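Local coordinates for putative uncharacterized protein (Emericella nidulans, PDB 3PGB) that probably oxidises primary amines, as a copper-dependent amine oxidase whose subunits each carry a topaquinone cofactor, at residues I60-E65 and S353-F358; N137-T142 and V177-P182; K194-I199 and T210-E215. All blocks are in the same frame, centred on the assembly; numbering follows the deposited sequence. Where two conformers were deposited one is given.

All three contacts are partly buried and lie away from the copper, the calcium ions and the topaquinone, and no structural element is common to any two. Interaction 1, about 22 Å from the chain's centre, sets an N-terminal loop against a strand of the catalytic domain and depends on one buried tyrosine. Interactions 2 and 3 lie farther out (about 27 and 36 Å, contact centre to chain centre) and on the same side; interaction 3 lies opposite interaction 1. Each of the two has an N-linked sugar beside it. Interaction 2 links the ends of two strands through asparagine amides, an arginine and a water. Interaction 3 fixes a helix to a loop with a serine, a water and a small apolar patch.

Interaction 1: I60-E65 and S353-F358; sequences IKAPKE and SFYIAF
Tyr355 reaches out from strand 352-359 and sets its hydroxyl into the bend of the loop at Ala62, Pro63 and Lys64. With CG anti to its own carbonyl carbon (chi1 -69°), the ring is carried off the strand toward the loop, end first. The OH then meets three side chains: Ala62 CB and Pro63 CD each lie 3.8 Å from Tyr355 OH, and Lys64 CB is closer, at 3.5 Å from the same oxygen. Ala62 CB also packs obliquely on the ring, 4.0 Å from Tyr355 CE2. At the ring edge, near its plane, comes the backbone: Lys64 O is 3.3 Å from Tyr355 OH, a long and possible hydrogen bond whose proton has another acceptor within range. Of the Lys64 side chain, only CB touches Tyr355. The rest, bent at chi2 (-71°), takes the ammonium away to a cation-pi contact with Tyr120. Further back, Trp68 meets the Tyr355 ring edge-to-face, and Tyr346 touches both Tyr355 and Ala62. A single phenol thus sets a hydroxyl among the loop's backbone polar atoms and three aliphatic side chains. The contact is mainly van der Waals packing with one possible hydrogen bond, and firmer polar ties lie outside it, such as Glu65 with Arg344.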
ATOM      1  N   ILE A  60       2.685 -28.454 -18.448  1.00 20.43           N
ATOM      2  CA  ILE A  60       3.805 -28.237 -19.349  1.00 20.59           C
ATOM      3  C   ILE A  60       5.076 -28.860 -18.779  1.00 20.91           C
ATOM      4  O   ILE A  60       5.105 -29.303 -17.626  1.00 20.63           O
ATOM      5  CB  ILE A  60       4.031 -26.737 -19.629  1.00 20.66           C
ATOM      6  CG1 ILE A  60       4.287 -25.965 -18.330  1.00 20.76           C
ATOM      7  CG2 ILE A  60       2.832 -26.148 -20.362  1.00 20.24           C
ATOM      8  CD1 ILE A  60       5.009 -24.656 -18.557  1.00 20.59           C
ATOM      9  N   LYS A  61       6.121 -28.901 -19.601  1.00 21.36           N
ATOM     10  CA  LYS A  61       7.435 -29.327 -19.138  1.00 21.81           C
ATOM     11  C   LYS A  61       8.425 -28.171 -19.224  1.00 21.50           C
ATOM     12  O   LYS A  61       8.632 -27.593 -20.297  1.00 21.62           O
ATOM     13  CB  LYS A  61       7.913 -30.564 -19.906  1.00 22.09           C
ATOM     14  CG  LYS A  61       7.286 -31.853 -19.348  1.00 24.15           C
ATOM     15  CD  LYS A  61       7.793 -33.128 -20.019  1.00 26.58           C
ATOM     16  CE  LYS A  61       7.079 -34.361 -19.448  1.00 27.39           C
ATOM     17  NZ  LYS A  61       7.631 -35.654 -19.966  1.00 27.90           N
ATOM     18  N   ALA A  62       9.019 -27.829 -18.081  1.00 21.20           N
ATOM     19  CA  ALA A  62       9.994 -26.740 -18.005  1.00 20.97           C
ATOM     20  C   ALA A  62      11.128 -26.997 -18.989  1.00 20.78           C
ATOM     21  O   ALA A  62      11.505 -28.152 -19.198  1.00 20.85           O
ATOM     22  CB  ALA A  62      10.541 -26.612 -16.592  1.00 20.91           C
ATOM     23  N   PRO A  63      11.670 -25.929 -19.607  1.00 20.47           N
ATOM     24  CA  PRO A  63      12.756 -26.100 -20.587  1.00 20.25           C
ATOM     25  C   PRO A  63      14.048 -26.674 -20.001  1.00 19.90           C
ATOM     26  O   PRO A  63      14.835 -27.278 -20.729  1.00 20.20           O
ATOM     27  CB  PRO A  63      12.988 -24.675 -21.115  1.00 20.07           C
ATOM     28  CG  PRO A  63      12.422 -23.786 -20.092  1.00 20.28           C
ATOM     29  CD  PRO A  63      11.278 -24.516 -19.468  1.00 20.31           C
ATOM     30  N   LYS A  64      14.260 -26.485 -18.703  1.00 19.59           N
ATOM     31  CA  LYS A  64      15.450 -26.984 -18.023  1.00 19.37           C
ATOM     32  C   LYS A  64      15.062 -27.680 -16.724  1.00 18.94           C
ATOM     33  O   LYS A  64      13.954 -27.487 -16.225  1.00 18.90           O
ATOM     34  CB  LYS A  64      16.377 -25.814 -17.710  1.00 19.39           C
ATOM     35  CG  LYS A  64      16.838 -25.043 -18.929  1.00 20.14           C
ATOM     36  CD  LYS A  64      17.837 -25.850 -19.765  1.00 21.05           C
ATOM     37  CE  LYS A  64      18.245 -25.088 -21.022  1.00 21.02           C
ATOM     38  NZ  LYS A  64      19.179 -25.867 -21.878  1.00 21.73           N
ATOM     39  N   GLU A  65      15.965 -28.501 -16.187  1.00 18.60           N
ATOM     40  CA  GLU A  65      15.729 -29.083 -14.869  0.50 18.53           C
ATOM     41  C   GLU A  65      15.743 -27.971 -13.823  1.00 18.33           C
ATOM     42  O   GLU A  65      16.326 -26.905 -14.034  1.00 18.44           O
ATOM     43  CB  GLU A  65      16.762 -30.165 -14.540  0.50 18.62           C
ATOM     44  CG  GLU A  65      16.513 -31.489 -15.263  0.50 18.89           C
ATOM     45  CD  GLU A  65      15.252 -32.201 -14.786  0.50 19.13           C
ATOM     46  OE1 GLU A  65      14.723 -31.837 -13.709  0.50 19.47           O
ATOM     47  OE2 GLU A  65      14.796 -33.132 -15.487  0.50 18.57           O
ATOM     48  N   SER A 353       7.323 -16.211 -16.258  1.00 11.20           N
ATOM     49  CA  SER A 353       7.670 -17.583 -15.883  1.00 11.13           C
ATOM     50  C   SER A 353       8.701 -17.553 -14.774  1.00 11.12           C
ATOM     51  O   SER A 353       9.449 -16.578 -14.650  1.00 11.32           O
ATOM     52  CB  SER A 353       8.213 -18.370 -17.080  1.00 11.13           C
ATOM     53  OG  SER A 353       9.471 -17.871 -17.503  1.00 10.82           O
ATOM     54  N   PHE A 354       8.741 -18.614 -13.971  1.00 10.94           N
ATOM     55  CA  PHE A 354       9.733 -18.725 -12.907  1.00 10.91           C
ATOM     56  C   PHE A 354       9.785 -20.134 -12.338  1.00 11.09           C
ATOM     57  O   PHE A 354       8.859 -20.924 -12.537  1.00 11.12           O
ATOM     58  CB  PHE A 354       9.432 -17.726 -11.785  1.00 10.94           C
ATOM     59  CG  PHE A 354       8.077 -17.899 -11.155  1.00 10.75           C
ATOM     60  CD1 PHE A 354       6.992 -17.185 -11.615  1.00 10.63           C
ATOM     61  CD2 PHE A 354       7.895 -18.781 -10.098  1.00 11.19           C
ATOM     62  CE1 PHE A 354       5.744 -17.340 -11.037  1.00 11.62           C
ATOM     63  CE2 PHE A 354       6.646 -18.947  -9.513  1.00 11.82           C
ATOM     64  CZ  PHE A 354       5.569 -18.220  -9.981  1.00 11.84           C
ATOM     65  N   TYR A 355      10.873 -20.434 -11.629  1.00 11.17           N
ATOM     66  CA  TYR A 355      11.015 -21.696 -10.901  1.00 11.21           C
ATOM     67  C   TYR A 355      10.804 -21.462  -9.413  1.00 11.42           C
ATOM     68  O   TYR A 355      11.193 -20.428  -8.879  1.00 11.54           O
ATOM     69  CB  TYR A 355      12.407 -22.296 -11.107  1.00 11.21           C
ATOM     70  CG  TYR A 355      12.686 -22.813 -12.503  1.00 10.68           C
ATOM     71  CD1 TYR A 355      12.979 -21.942 -13.539  1.00 11.08           C
ATOM     72  CD2 TYR A 355      12.683 -24.171 -12.776  1.00 10.47           C
ATOM     73  CE1 TYR A 355      13.254 -22.403 -14.819  1.00 11.56           C
ATOM     74  CE2 TYR A 355      12.954 -24.652 -14.054  1.00 11.12           C
ATOM     75  CZ  TYR A 355      13.241 -23.764 -15.074  1.00 12.14           C
ATOM     76  OH  TYR A 355      13.506 -24.238 -16.346  1.00 12.49           O
ATOM     77  N   ILE A 356      10.201 -22.439  -8.753  1.00 11.77           N
ATOM     78  CA  ILE A 356       9.990 -22.419  -7.312  1.00 11.99           C
ATOM     79  C   ILE A 356      11.106 -23.209  -6.631  1.00 12.32           C
ATOM     80  O   ILE A 356      11.475 -24.295  -7.076  1.00 12.21           O
ATOM     81  CB  ILE A 356       8.616 -23.039  -6.959  1.00 12.17           C
ATOM     82  CG1 ILE A 356       7.487 -22.152  -7.493  1.00 12.38           C
ATOM     83  CG2 ILE A 356       8.455 -23.251  -5.458  1.00 11.67           C
ATOM     84  CD1 ILE A 356       6.114 -22.805  -7.393  1.00 12.69           C
ATOM     85  N   ALA A 357      11.653 -22.641  -5.563  1.00 12.83           N
ATOM     86  CA  ALA A 357      12.622 -23.329  -4.713  1.00 12.87           C
ATOM     87  C   ALA A 357      12.169 -23.220  -3.269  1.00 13.11           C
ATOM     88  O   ALA A 357      11.374 -22.346  -2.931  1.00 13.02           O
ATOM     89  CB  ALA A 357      13.997 -22.731  -4.886  1.00 12.83           C
ATOM     90  N   PHE A 358      12.668 -24.110  -2.419  1.00 13.66           N
ATOM     91  CA  PHE A 358      12.223 -24.155  -1.029  1.00 14.31           C
ATOM     92  C   PHE A 358      13.254 -24.807  -0.115  1.00 14.85           C
ATOM     93  O   PHE A 358      13.678 -25.930  -0.369  1.00 15.30           O
ATOM     94  CB  PHE A 358      10.906 -24.928  -0.941  1.00 14.33           C
ATOM     95  CG  PHE A 358      10.156 -24.710   0.338  1.00 14.10           C
ATOM     96  CD1 PHE A 358      10.338 -25.556   1.418  1.00 14.56           C
ATOM     97  CD2 PHE A 358       9.261 -23.666   0.455  1.00 14.35           C
ATOM     98  CE1 PHE A 358       9.640 -25.356   2.603  1.00 14.71           C
ATOM     99  CE2 PHE A 358       8.560 -23.459   1.630  1.00 14.61           C
ATOM    100  CZ  PHE A 358       8.743 -24.307   2.703  1.00 14.55           C
TER

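Interaction 2: N137-T142 and V177-P182; sequences NNRATT and VRNVEP. With NAG (2-acetamido-2-deoxy-beta-D-glucopyranose), chain B.
Asn137 and Asn179 meet amide to amide, at about a right angle along their side chains and with the amide planes 37° apart. Both CG atoms lie anti to the backbone N (chi1 -167° and -178°), and this extends the two amides into the space between the segments. Asn179 ND2 gives one proton to Asn137 OD1 at 2.7 Å, a bent bond that stays close to the donor's amide plane. Water 1 accepts one proton from each amide nitrogen, Asn137 ND2 at 2.7 Å and Asn179 ND2 at 3.0 Å, bridging two donors that could not bond to each other. Asn179 OD1 is satisfied within its own segment, accepting from Glu181 N at 3.1 Å. Arg139 supplies the second link, its NH1 donating to Pro182 O at 3.1 Å from well above the carbonyl plane, while its CD packs 4.0 Å from Pro182 CB. Water 1 and Asn137 ND2 lie over one face of its guanidinium. Outside the pair, Arg267 NH1 serves both Arg139 O and Thr141 O, and O6 of the attached sugar comes near the backbone at Ala140, the centre of an inverse gamma turn. Strands 131-138 and 176-178 both pair with strand 145-152, whose Phe146 touches both asparagines. An Asx turn at Asn179 shapes the end of strand 176-178, and the amide pair, the water and the arginine join it to the end of strand 131-138, in an antiparallel sheet.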
ATOM      1  N   ASN A 137      25.122 -31.262  14.256  1.00 18.81           N
ATOM      2  CA  ASN A 137      25.149 -30.739  15.616  1.00 18.63           C
ATOM      3  C   ASN A 137      26.061 -31.639  16.424  1.00 18.69           C
ATOM      4  O   ASN A 137      25.671 -32.731  16.830  1.00 18.95           O
ATOM      5  CB  ASN A 137      23.738 -30.703  16.209  1.00 18.54           C
ATOM      6  CG  ASN A 137      23.657 -29.893  17.499  1.00 18.61           C
ATOM      7  OD1 ASN A 137      24.668 -29.394  18.006  1.00 19.87           O
ATOM      8  ND2 ASN A 137      22.449 -29.759  18.036  1.00 16.27           N
ATOM      9  N   ASN A 138      27.297 -31.199  16.619  1.00 18.92           N
ATOM     10  CA  ASN A 138      28.286 -31.980  17.361  1.00 19.18           C
ATOM     11  C   ASN A 138      28.264 -31.643  18.842  1.00 18.75           C
ATOM     12  O   ASN A 138      28.793 -30.616  19.241  1.00 18.47           O
ATOM     13  CB  ASN A 138      29.686 -31.733  16.803  1.00 19.40           C
ATOM     14  CG  ASN A 138      29.877 -32.341  15.442  1.00 20.72           C
ATOM     15  OD1 ASN A 138      29.649 -33.531  15.257  1.00 23.96           O
ATOM     16  ND2 ASN A 138      30.302 -31.532  14.477  1.00 22.45           N
ATOM     17  N   ARG A 139      27.646 -32.505  19.644  1.00 18.72           N
ATOM     18  CA  ARG A 139      27.566 -32.296  21.089  1.00 18.89           C
ATOM     19  C   ARG A 139      28.289 -33.373  21.911  1.00 18.79           C
ATOM     20  O   ARG A 139      28.120 -33.450  23.126  1.00 18.67           O
ATOM     21  CB  ARG A 139      26.105 -32.170  21.523  1.00 19.01           C
ATOM     22  CG  ARG A 139      25.410 -30.947  20.949  1.00 19.59           C
ATOM     23  CD  ARG A 139      24.057 -30.716  21.597  1.00 19.98           C
ATOM     24  NE  ARG A 139      23.025 -31.587  21.051  1.00 20.15           N
ATOM     25  CZ  ARG A 139      21.747 -31.546  21.407  1.00 20.76           C
ATOM     26  NH1 ARG A 139      21.332 -30.673  22.322  1.00 22.22           N
ATOM     27  NH2 ARG A 139      20.875 -32.376  20.848  1.00 20.56           N
ATOM     28  N   ALA A 140      29.118 -34.179  21.254  1.00 18.87           N
ATOM     29  CA  ALA A 140      29.995 -35.124  21.949  1.00 19.00           C
ATOM     30  C   ALA A 140      31.296 -34.420  22.313  1.00 19.08           C
ATOM     31  O   ALA A 140      32.369 -34.792  21.840  1.00 19.47           O
ATOM     32  CB  ALA A 140      30.271 -36.327  21.062  1.00 18.85           C
ATOM     33  N   THR A 141      31.193 -33.398  23.156  1.00 19.29           N
ATOM     34  CA  THR A 141      32.300 -32.476  23.405  1.00 19.38           C
ATOM     35  C   THR A 141      31.867 -31.391  24.401  1.00 19.83           C
ATOM     36  O   THR A 141      30.686 -31.066  24.494  1.00 19.79           O
ATOM     37  CB  THR A 141      32.765 -31.813  22.077  1.00 19.50           C
ATOM     38  OG1 THR A 141      33.674 -30.738  22.344  1.00 19.48           O
ATOM     39  CG2 THR A 141      31.565 -31.282  21.288  1.00 19.08           C
ATOM     40  N   THR A 142      32.820 -30.837  25.147  1.00 20.21           N
ATOM     41  CA  THR A 142      32.538 -29.701  26.020  1.00 20.35           C
ATOM     42  C   THR A 142      32.623 -28.371  25.260  1.00 20.63           C
ATOM     43  O   THR A 142      32.304 -27.326  25.813  1.00 21.08           O
ATOM     44  CB  THR A 142      33.467 -29.676  27.254  1.00 20.50           C
ATOM     45  OG1 THR A 142      34.841 -29.659  26.840  1.00 20.49           O
ATOM     46  CG2 THR A 142      33.206 -30.899  28.142  1.00 20.20           C
ATOM     47  N   VAL A 177      30.696 -23.271  13.749  1.00 19.95           N
ATOM     48  CA  VAL A 177      30.322 -22.209  14.670  1.00 19.81           C
ATOM     49  C   VAL A 177      29.849 -22.886  15.948  1.00 19.97           C
ATOM     50  O   VAL A 177      29.284 -23.981  15.900  1.00 19.96           O
ATOM     51  CB  VAL A 177      29.218 -21.299  14.079  1.00 19.70           C
ATOM     52  CG1 VAL A 177      27.940 -22.085  13.837  1.00 18.92           C
ATOM     53  CG2 VAL A 177      28.960 -20.106  14.987  1.00 19.53           C
ATOM     54  N   ARG A 178      30.096 -22.258  17.090  1.00 20.03           N
ATOM     55  CA  ARG A 178      29.747 -22.873  18.361  1.00 20.31           C
ATOM     56  C   ARG A 178      28.243 -23.073  18.479  1.00 20.44           C
ATOM     57  O   ARG A 178      27.460 -22.385  17.818  1.00 20.54           O
ATOM     58  CB  ARG A 178      30.248 -22.027  19.533  1.00 20.38           C
ATOM     59  CG  ARG A 178      29.568 -20.683  19.680  1.00 20.77           C
ATOM     60  CD  ARG A 178      30.082 -19.971  20.896  1.00 21.38           C
ATOM     61  NE  ARG A 178      29.496 -18.647  21.050  1.00 21.76           N
ATOM     62  CZ  ARG A 178      29.792 -17.807  22.039  1.00 22.39           C
ATOM     63  NH1 ARG A 178      30.676 -18.146  22.976  1.00 23.43           N
ATOM     64  NH2 ARG A 178      29.206 -16.621  22.094  1.00 21.94           N
ATOM     65  N   ASN A 179      27.853 -24.025  19.317  1.00 20.37           N
ATOM     66  CA  ASN A 179      26.458 -24.233  19.668  1.00 20.35           C
ATOM     67  C   ASN A 179      26.265 -23.678  21.073  1.00 20.69           C
ATOM     68  O   ASN A 179      26.728 -24.266  22.056  1.00 20.82           O
ATOM     69  CB  ASN A 179      26.110 -25.725  19.595  1.00 20.27           C
ATOM     70  CG  ASN A 179      24.647 -26.013  19.913  1.00 19.38           C
ATOM     71  OD1 ASN A 179      23.925 -25.165  20.439  1.00 18.32           O
ATOM     72  ND2 ASN A 179      24.210 -27.221  19.597  1.00 17.88           N
ATOM     73  N   VAL A 180      25.593 -22.534  21.161  1.00 21.03           N
ATOM     74  CA  VAL A 180      25.491 -21.786  22.416  1.00 21.22           C
ATOM     75  C   VAL A 180      24.365 -22.298  23.330  1.00 21.52           C
ATOM     76  O   VAL A 180      24.269 -21.876  24.485  1.00 21.39           O
ATOM     77  CB  VAL A 180      25.328 -20.256  22.137  1.00 21.23           C
ATOM     78  CG1 VAL A 180      23.854 -19.868  21.975  1.00 20.78           C
ATOM     79  CG2 VAL A 180      25.970 -19.448  23.240  1.00 20.69           C
ATOM     80  N   GLU A 181      23.526 -23.200  22.813  1.00 22.04           N
ATOM     81  CA  GLU A 181      22.467 -23.831  23.607  1.00 22.59           C
ATOM     82  C   GLU A 181      22.487 -25.356  23.480  1.00 22.69           C
ATOM     83  O   GLU A 181      21.534 -25.951  22.981  1.00 22.64           O
ATOM     84  CB  GLU A 181      21.095 -23.286  23.195  1.00 22.76           C
ATOM     85  CG  GLU A 181      20.963 -21.774  23.378  1.00 23.74           C
ATOM     86  CD  GLU A 181      19.518 -21.305  23.469  1.00 24.51           C
ATOM     87  OE1 GLU A 181      19.109 -20.489  22.616  1.00 24.33           O
ATOM     88  OE2 GLU A 181      18.799 -21.750  24.396  1.00 24.70           O
ATOM     89  N   PRO A 182      23.573 -25.996  23.947  1.00 22.99           N
ATOM     90  CA  PRO A 182      23.715 -27.443  23.816  1.00 23.26           C
ATOM     91  C   PRO A 182      23.016 -28.250  24.902  1.00 23.60           C
ATOM     92  O   PRO A 182      22.888 -29.467  24.762  1.00 23.64           O
ATOM     93  CB  PRO A 182      25.222 -27.644  23.937  1.00 23.30           C
ATOM     94  CG  PRO A 182      25.655 -26.574  24.861  1.00 23.14           C
ATOM     95  CD  PRO A 182      24.729 -25.403  24.642  1.00 22.89           C
TER
HETATM   96  C1  NAG B   2      29.874 -39.805  24.299  1.00 33.85           C
HETATM   97  C2  NAG B   2      29.173 -40.501  25.456  1.00 34.53           C
HETATM   98  C3  NAG B   2      28.583 -39.474  26.403  1.00 34.59           C
HETATM   99  C4  NAG B   2      29.685 -38.510  26.821  1.00 34.88           C
HETATM  100  C5  NAG B   2      30.361 -37.905  25.593  1.00 34.23           C
HETATM  101  C6  NAG B   2      31.501 -36.962  25.970  1.00 34.23           C
HETATM  102  C7  NAG B   2      28.383 -42.715  24.776  1.00 36.44           C
HETATM  103  C8  NAG B   2      27.223 -43.529  24.272  1.00 36.05           C
HETATM  104  N2  NAG B   2      28.149 -41.412  24.974  1.00 35.39           N
HETATM  105  O3  NAG B   2      28.066 -40.129  27.537  1.00 34.24           O
HETATM  106  O4  NAG B   2      29.145 -37.506  27.654  1.00 35.59           O
HETATM  107  O5  NAG B   2      30.876 -38.953  24.799  1.00 34.13           O
HETATM  108  O6  NAG B   2      31.981 -36.301  24.818  1.00 33.85           O
HETATM  109  O7  NAG B   2      29.478 -43.252  24.982  1.00 36.74           O
HETATM  110  O   HOH W   1      21.467 -28.330  20.143  1.00 14.57           O

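Interaction 3: K194-I199 and T210-E215. With NAG (2-acetamido-2-deoxy-beta-D-glucopyranose), chain G.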
ATOM      1  N   LYS A 194      15.225 -26.095  39.644  1.00 25.14           N
ATOM      2  CA  LYS A 194      15.772 -26.150  40.994  1.00 25.37           C
ATOM      3  C   LYS A 194      15.718 -24.766  41.646  1.00 25.13           C
ATOM      4  O   LYS A 194      15.304 -24.637  42.797  1.00 24.97           O
ATOM      5  CB  LYS A 194      17.190 -26.740  40.989  1.00 25.62           C
ATOM      6  CG  LYS A 194      17.189 -28.222  40.597  1.00 26.66           C
ATOM      7  CD  LYS A 194      18.485 -28.962  40.932  1.00 28.12           C
ATOM      8  CE  LYS A 194      18.271 -30.482  40.839  1.00 28.51           C
ATOM      9  NZ  LYS A 194      19.549 -31.253  40.843  1.00 29.62           N
ATOM     10  N   ILE A 195      16.106 -23.739  40.892  1.00 24.88           N
ATOM     11  CA  ILE A 195      16.012 -22.355  41.358  1.00 24.71           C
ATOM     12  C   ILE A 195      14.553 -21.962  41.598  1.00 24.60           C
ATOM     13  O   ILE A 195      14.242 -21.280  42.576  1.00 24.59           O
ATOM     14  CB  ILE A 195      16.650 -21.360  40.352  1.00 24.67           C
ATOM     15  CG1 ILE A 195      18.166 -21.558  40.284  1.00 24.44           C
ATOM     16  CG2 ILE A 195      16.340 -19.921  40.749  1.00 24.18           C
ATOM     17  CD1 ILE A 195      18.806 -20.921  39.070  1.00 24.67           C
ATOM     18  N   SER A 196      13.664 -22.396  40.709  1.00 24.41           N
ATOM     19  CA  SER A 196      12.247 -22.100  40.854  1.00 24.38           C
ATOM     20  C   SER A 196      11.656 -22.759  42.100  1.00 24.22           C
ATOM     21  O   SER A 196      10.812 -22.170  42.765  1.00 24.24           O
ATOM     22  CB  SER A 196      11.469 -22.537  39.615  1.00 24.32           C
ATOM     23  OG  SER A 196      10.084 -22.313  39.809  1.00 24.60           O
ATOM     24  N   ALA A 197      12.095 -23.977  42.407  1.00 24.27           N
ATOM     25  CA  ALA A 197      11.683 -24.660  43.644  1.00 24.31           C
ATOM     26  C   ALA A 197      12.173 -23.906  44.881  1.00 24.23           C
ATOM     27  O   ALA A 197      11.567 -23.994  45.945  1.00 24.34           O
ATOM     28  CB  ALA A 197      12.186 -26.106  43.663  1.00 23.97           C
ATOM     29  N   SER A 198      13.273 -23.172  44.727  1.00 24.23           N
ATOM     30  CA  SER A 198      13.793 -22.287  45.771  1.00 24.44           C
ATOM     31  C   SER A 198      12.797 -21.174  46.149  1.00 24.41           C
ATOM     32  O   SER A 198      12.827 -20.664  47.272  1.00 24.33           O
ATOM     33  CB  SER A 198      15.113 -21.656  45.309  1.00 24.40           C
ATOM     34  OG  SER A 198      15.913 -21.286  46.409  1.00 25.58           O
ATOM     35  N   ILE A 199      11.942 -20.793  45.196  1.00 24.44           N
ATOM     36  CA  ILE A 199      10.933 -19.754  45.402  1.00 24.22           C
ATOM     37  C   ILE A 199       9.524 -20.248  45.053  1.00 24.28           C
ATOM     38  O   ILE A 199       8.668 -19.458  44.640  1.00 24.49           O
ATOM     39  CB  ILE A 199      11.275 -18.476  44.590  1.00 24.08           C
ATOM     40  CG1 ILE A 199      11.231 -18.730  43.083  1.00 24.00           C
ATOM     41  CG2 ILE A 199      12.658 -17.972  44.963  1.00 23.97           C
ATOM     42  CD1 ILE A 199      11.161 -17.455  42.274  1.00 23.76           C
ATOM     43  N   THR A 210       3.227 -22.873  40.124  1.00 28.08           N
ATOM     44  CA  THR A 210       4.582 -23.388  40.279  1.00 28.17           C
ATOM     45  C   THR A 210       5.127 -23.863  38.937  1.00 28.34           C
ATOM     46  O   THR A 210       4.373 -24.327  38.079  1.00 28.02           O
ATOM     47  CB  THR A 210       4.647 -24.589  41.263  1.00 28.17           C
ATOM     48  OG1 THR A 210       3.685 -25.580  40.882  1.00 28.35           O
ATOM     49  CG2 THR A 210       4.381 -24.154  42.695  1.00 27.92           C
ATOM     50  N   ALA A 211       6.441 -23.730  38.769  1.00 28.81           N
ATOM     51  CA  ALA A 211       7.181 -24.383  37.688  1.00 29.03           C
ATOM     52  C   ALA A 211       8.267 -25.257  38.317  1.00 29.31           C
ATOM     53  O   ALA A 211       9.282 -24.749  38.797  1.00 29.14           O
ATOM     54  CB  ALA A 211       7.798 -23.351  36.753  1.00 28.99           C
ATOM     55  N   LEU A 212       8.030 -26.566  38.337  1.00 29.85           N
ATOM     56  CA  LEU A 212       8.981 -27.527  38.910  1.00 30.25           C
ATOM     57  C   LEU A 212       9.403 -28.662  37.958  1.00 30.69           C
ATOM     58  O   LEU A 212      10.363 -29.378  38.241  1.00 30.94           O
ATOM     59  CB  LEU A 212       8.390 -28.121  40.188  1.00 30.12           C
ATOM     60  CG  LEU A 212       7.846 -27.100  41.188  1.00 29.99           C
ATOM     61  CD1 LEU A 212       7.143 -27.805  42.341  1.00 29.91           C
ATOM     62  CD2 LEU A 212       8.962 -26.192  41.691  1.00 29.33           C
ATOM     63  N   GLY A 213       8.705 -28.813  36.836  1.00 31.34           N
ATOM     64  CA  GLY A 213       8.952 -29.910  35.892  1.00 31.79           C
ATOM     65  C   GLY A 213       8.026 -31.100  36.095  1.00 32.10           C
ATOM     66  O   GLY A 213       8.364 -32.220  35.726  1.00 32.16           O
ATOM     67  N   LEU A 214       6.854 -30.847  36.674  1.00 32.71           N
ATOM     68  CA  LEU A 214       5.863 -31.884  36.971  1.00 33.10           C
ATOM     69  C   LEU A 214       4.606 -31.696  36.117  1.00 33.33           C
ATOM     70  O   LEU A 214       4.460 -30.688  35.420  1.00 33.27           O
ATOM     71  CB  LEU A 214       5.493 -31.825  38.458  1.00 33.15           C
ATOM     72  CG  LEU A 214       6.459 -32.400  39.511  1.00 33.60           C
ATOM     73  CD1 LEU A 214       7.882 -32.603  38.992  1.00 33.60           C
ATOM     74  CD2 LEU A 214       6.477 -31.495  40.751  1.00 33.14           C
ATOM     75  N   GLU A 215       3.704 -32.675  36.178  1.00 33.65           N
ATOM     76  CA  GLU A 215       2.417 -32.590  35.485  1.00 33.79           C
ATOM     77  C   GLU A 215       1.556 -31.454  36.041  1.00 33.93           C
ATOM     78  O   GLU A 215       0.832 -30.802  35.287  1.00 34.23           O
ATOM     79  CB  GLU A 215       1.649 -33.913  35.597  1.00 33.91           C
TER
HETATM   80  C1  NAG G2361       2.825 -29.574  42.559  1.00 42.57           C
HETATM   81  C2  NAG G2361       2.253 -28.390  43.336  1.00 43.95           C
HETATM   82  C3  NAG G2361       3.264 -27.899  44.374  1.00 44.54           C
HETATM   83  C4  NAG G2361       3.790 -29.051  45.239  1.00 44.82           C
HETATM   84  C5  NAG G2361       4.181 -30.262  44.376  1.00 44.99           C
HETATM   85  C6  NAG G2361       4.585 -31.477  45.222  1.00 45.74           C
HETATM   86  C7  NAG G2361       0.757 -26.602  42.497  1.00 45.08           C
HETATM   87  C8  NAG G2361       0.564 -25.534  41.458  1.00 44.69           C
HETATM   88  N2  NAG G2361       1.892 -27.317  42.420  1.00 44.70           N
HETATM   89  O3  NAG G2361       2.669 -26.905  45.186  1.00 44.91           O
HETATM   90  O4  NAG G2361       4.900 -28.615  46.005  1.00 44.54           O
HETATM   91  O5  NAG G2361       3.134 -30.612  43.475  1.00 43.65           O
HETATM   92  O6  NAG G2361       3.531 -31.902  46.068  1.00 46.61           O
HETATM   93  O7  NAG G2361      -0.113 -26.763  43.352  1.00 45.30           O
HETATM   94  O   HOH W   2       7.713 -22.336  41.094  1.00 26.06           O
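Ser196 of helix 186-198 faces Ala211, and the two are joined where the helix packs against an antiparallel five-stranded sheet, an alpha/beta layering consistent with an N-terminal domain of the copper amine oxidases. Ser196 CB, the first atom out, already lies 3.2 Å from Ala211 O. From there OG is turned anti to the backbone N (chi1 177°), which sends it across to the loop. It donates to Ala211 O at 2.8 Å, in the carbonyl plane and on a lone pair, with a C=O...donor angle of 138°. Ser196 OG in turn accepts from water 2 at 2.7 Å, and that water accepts from Ala211 N at 3.0 Å. One hydroxyl and one water therefore satisfy both backbone polar atoms of Ala211. Its methyl touches Phe240, Leu219 and Ile221 of the sheet, and Ser196 touches Phe240 and Ile221 as well, so the polar link runs beside an apolar interface. One helix position on, the exposed Ala197 offers its methyl to the branch of a leucine: Leu212 CD2 lies 3.8 Å from Ala197 CB and about as close to its CA. The loop beyond is held by the carboxylate of Asp217, which accepts from the backbone N of Leu212, Gly213 and Leu214. At the start of the segment, N2 of the N-acetylglucosamine on Asn216 donates its amide proton to Thr210 OG1 at 2.9 Å, with an N-H...acceptor angle of 143°.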